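Local coordinates for protein putative acetyltransferase (Nocardia farcinica, PDB 3D9W) that probably transfers an acetyl group from acetyl-CoA to the amino nitrogen of arylamines, as an arylamine N-acetyltransferase, at residues His119-Val124 with Tyr191-Ala196. Residues are numbered along the deposited sequence; the frame is centred on the assembly and turned at random.
Sequences HALLRV and YTFTTA
H119 and L121 reach Y191 and F193 across strand 99-107, which lies between their two strands in the large antiparallel sheet of this arylamine N-acetyltransferase. Because both flanking strands run against it, 119-124 and 191-193 head broadly the same way, twisted apart by 59°, and L121 CA lies 8.6 Å from F193 CA. Side chains alone bridge that gap, on one face of the sheet, while A120 and L122 pack on helix 82-95.

The rings of H119 and Y191 meet obliquely, their planes 36° apart and centroids 5.1 Å apart. H119 turns its CG anti to the backbone N (chi1 -180°), which brings CD2 and NE2 alongside the CD2–CE2 side of the tyrosine; NE2 comes 3.7 Å from Y191 CE2. D136 ties the pair together: OD1 hydrogen-bonds H119 NE2, and OD2 makes a weak hydrogen bond to Y191 OH, whose stronger partner is Y147 OH. C82 also touches H119, consistent with C82, H119 and D136 forming the Cys-His-Asp catalytic triad known in this family, and Y191 is probably a second-shell neighbour packed beside it.

The two methyls of L121 face mainly different rings. CD2 lies obliquely to the Y191 ring, 3.9 Å from Y191 CZ. CD1 sits over one face of F193, a CH-pi contact 3.9 Å from that ring's centroid; F193 also stacks with W177. Farther along, toward the partly exposed end, the edge of the R123 guanidinium loosely meets a methyl, with R123 NH1 4.3 Å from T195 CG2.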
loop_
_atom_site.group_PDB
_atom_site.type_symbol
_atom_site.label_atom_id
_atom_site.label_comp_id
_atom_site.label_asym_id
_atom_site.label_seq_id
_atom_site.Cartn_x
_atom_site.Cartn_y
_atom_site.Cartn_z
ATOM N N HIS A 119 -7.003 -3.507 5.245
ATOM C CA HIS A 119 -6.102 -2.557 4.608
ATOM C C HIS A 119 -5.225 -1.812 5.622
ATOM O O HIS A 119 -5.678 -0.882 6.294
ATOM C CB HIS A 119 -6.884 -1.550 3.777
ATOM C CG HIS A 119 -6.006 -0.556 3.102
ATOM N ND1 HIS A 119 -5.049 -0.924 2.181
ATOM C CD2 HIS A 119 -5.870 0.778 3.279
ATOM C CE1 HIS A 119 -4.358 0.142 1.823
ATOM N NE2 HIS A 119 -4.836 1.187 2.476
ATOM N N ALA A 120 -3.961 -2.217 5.700
ATOM C CA ALA A 120 -3.013 -1.636 6.635
ATOM C C ALA A 120 -2.824 -0.129 6.504
ATOM O O ALA A 120 -2.582 0.395 5.414
ATOM C CB ALA A 120 -1.676 -2.339 6.496
ATOM N N LEU A 121 -2.939 0.565 7.630
ATOM C CA LEU A 121 -2.762 2.011 7.669
ATOM C C LEU A 121 -1.876 2.330 8.852
ATOM O O LEU A 121 -1.860 1.590 9.832
ATOM C CB LEU A 121 -4.107 2.731 7.826
ATOM C CG LEU A 121 -5.051 2.751 6.613
ATOM C CD1 LEU A 121 -6.385 3.400 7.005
ATOM C CD2 LEU A 121 -4.399 3.502 5.439
ATOM N N LEU A 122 -1.131 3.424 8.760
ATOM C CA LEU A 122 -0.247 3.817 9.843
ATOM C C LEU A 122 -0.536 5.229 10.362
ATOM O O LEU A 122 -0.564 6.194 9.596
ATOM C CB LEU A 122 1.211 3.717 9.389
ATOM C CG LEU A 122 1.711 2.345 8.931
ATOM C CD1 LEU A 122 3.128 2.443 8.373
ATOM C CD2 LEU A 122 1.671 1.379 10.105
ATOM N N ARG A 123 -0.773 5.323 11.672
ATOM C CA ARG A 123 -1.028 6.585 12.375
ATOM C C ARG A 123 0.363 6.968 12.902
ATOM O O ARG A 123 0.932 6.270 13.754
ATOM C CB ARG A 123 -2.007 6.342 13.531
ATOM C CG ARG A 123 -2.283 7.527 14.449
ATOM C CD ARG A 123 -2.911 7.043 15.757
ATOM N NE ARG A 123 -3.081 8.093 16.755
ATOM C CZ ARG A 123 -4.211 8.780 16.931
ATOM N NH1 ARG A 123 -5.274 8.526 16.172
ATOM N NH2 ARG A 123 -4.287 9.715 17.870
ATOM N N VAL A 124 0.905 8.073 12.396
ATOM C CA VAL A 124 2.254 8.505 12.763
ATOM C C VAL A 124 2.370 9.866 13.462
ATOM O O VAL A 124 1.641 10.810 13.146
ATOM C CB VAL A 124 3.145 8.524 11.493
ATOM C CG1 VAL A 124 4.606 8.726 11.852
ATOM C CG2 VAL A 124 2.944 7.242 10.719
ATOM N N TYR A 191 -11.585 4.290 0.925
ATOM C CA TYR A 191 -11.840 3.368 2.015
ATOM C C TYR A 191 -12.318 4.064 3.273
ATOM O O TYR A 191 -12.441 5.278 3.315
ATOM C CB TYR A 191 -10.558 2.596 2.336
ATOM C CG TYR A 191 -9.341 3.467 2.632
ATOM C CD1 TYR A 191 -9.350 4.403 3.671
ATOM C CD2 TYR A 191 -8.176 3.349 1.870
ATOM C CE1 TYR A 191 -8.232 5.196 3.935
ATOM C CE2 TYR A 191 -7.059 4.137 2.129
ATOM C CZ TYR A 191 -7.093 5.055 3.157
ATOM O OH TYR A 191 -5.989 5.836 3.392
ATOM N N THR A 192 -12.585 3.280 4.305
ATOM C CA THR A 192 -12.998 3.830 5.583
ATOM C C THR A 192 -12.145 3.159 6.660
ATOM O O THR A 192 -11.669 2.045 6.467
ATOM C CB THR A 192 -14.469 3.524 5.895
ATOM O OG1 THR A 192 -14.625 2.116 6.137
ATOM C CG2 THR A 192 -15.357 3.952 4.748
ATOM N N PHE A 193 -11.936 3.837 7.785
ATOM C CA PHE A 193 -11.158 3.244 8.867
ATOM C C PHE A 193 -11.503 3.813 10.232
ATOM O O PHE A 193 -12.008 4.930 10.344
ATOM C CB PHE A 193 -9.652 3.399 8.618
ATOM C CG PHE A 193 -9.151 4.812 8.700
ATOM C CD1 PHE A 193 -9.217 5.650 7.599
ATOM C CD2 PHE A 193 -8.564 5.284 9.864
ATOM C CE1 PHE A 193 -8.692 6.932 7.654
ATOM C CE2 PHE A 193 -8.039 6.558 9.931
ATOM C CZ PHE A 193 -8.100 7.388 8.828
ATOM N N THR A 194 -11.235 3.024 11.266
ATOM C CA THR A 194 -11.489 3.434 12.634
ATOM C C THR A 194 -10.148 3.738 13.269
ATOM O O THR A 194 -9.109 3.552 12.646
ATOM C CB THR A 194 -12.196 2.322 13.452
ATOM O OG1 THR A 194 -11.329 1.190 13.607
ATOM C CG2 THR A 194 -13.478 1.897 12.762
ATOM N N THR A 195 -10.160 4.205 14.509
ATOM C CA THR A 195 -8.910 4.520 15.167
ATOM C C THR A 195 -8.521 3.467 16.177
ATOM O O THR A 195 -7.745 3.719 17.096
ATOM C CB THR A 195 -8.982 5.873 15.856
ATOM O OG1 THR A 195 -10.156 5.921 16.668
ATOM C CG2 THR A 195 -9.009 6.988 14.828
ATOM N N ALA A 196 -9.068 2.274 16.001
ATOM C CA ALA A 196 -8.758 1.157 16.887
ATOM C C ALA A 196 -7.278 0.790 16.736
ATOM O O ALA A 196 -6.798 0.580 15.617
ATOM C CB ALA A 196 -9.623 -0.040 16.527
#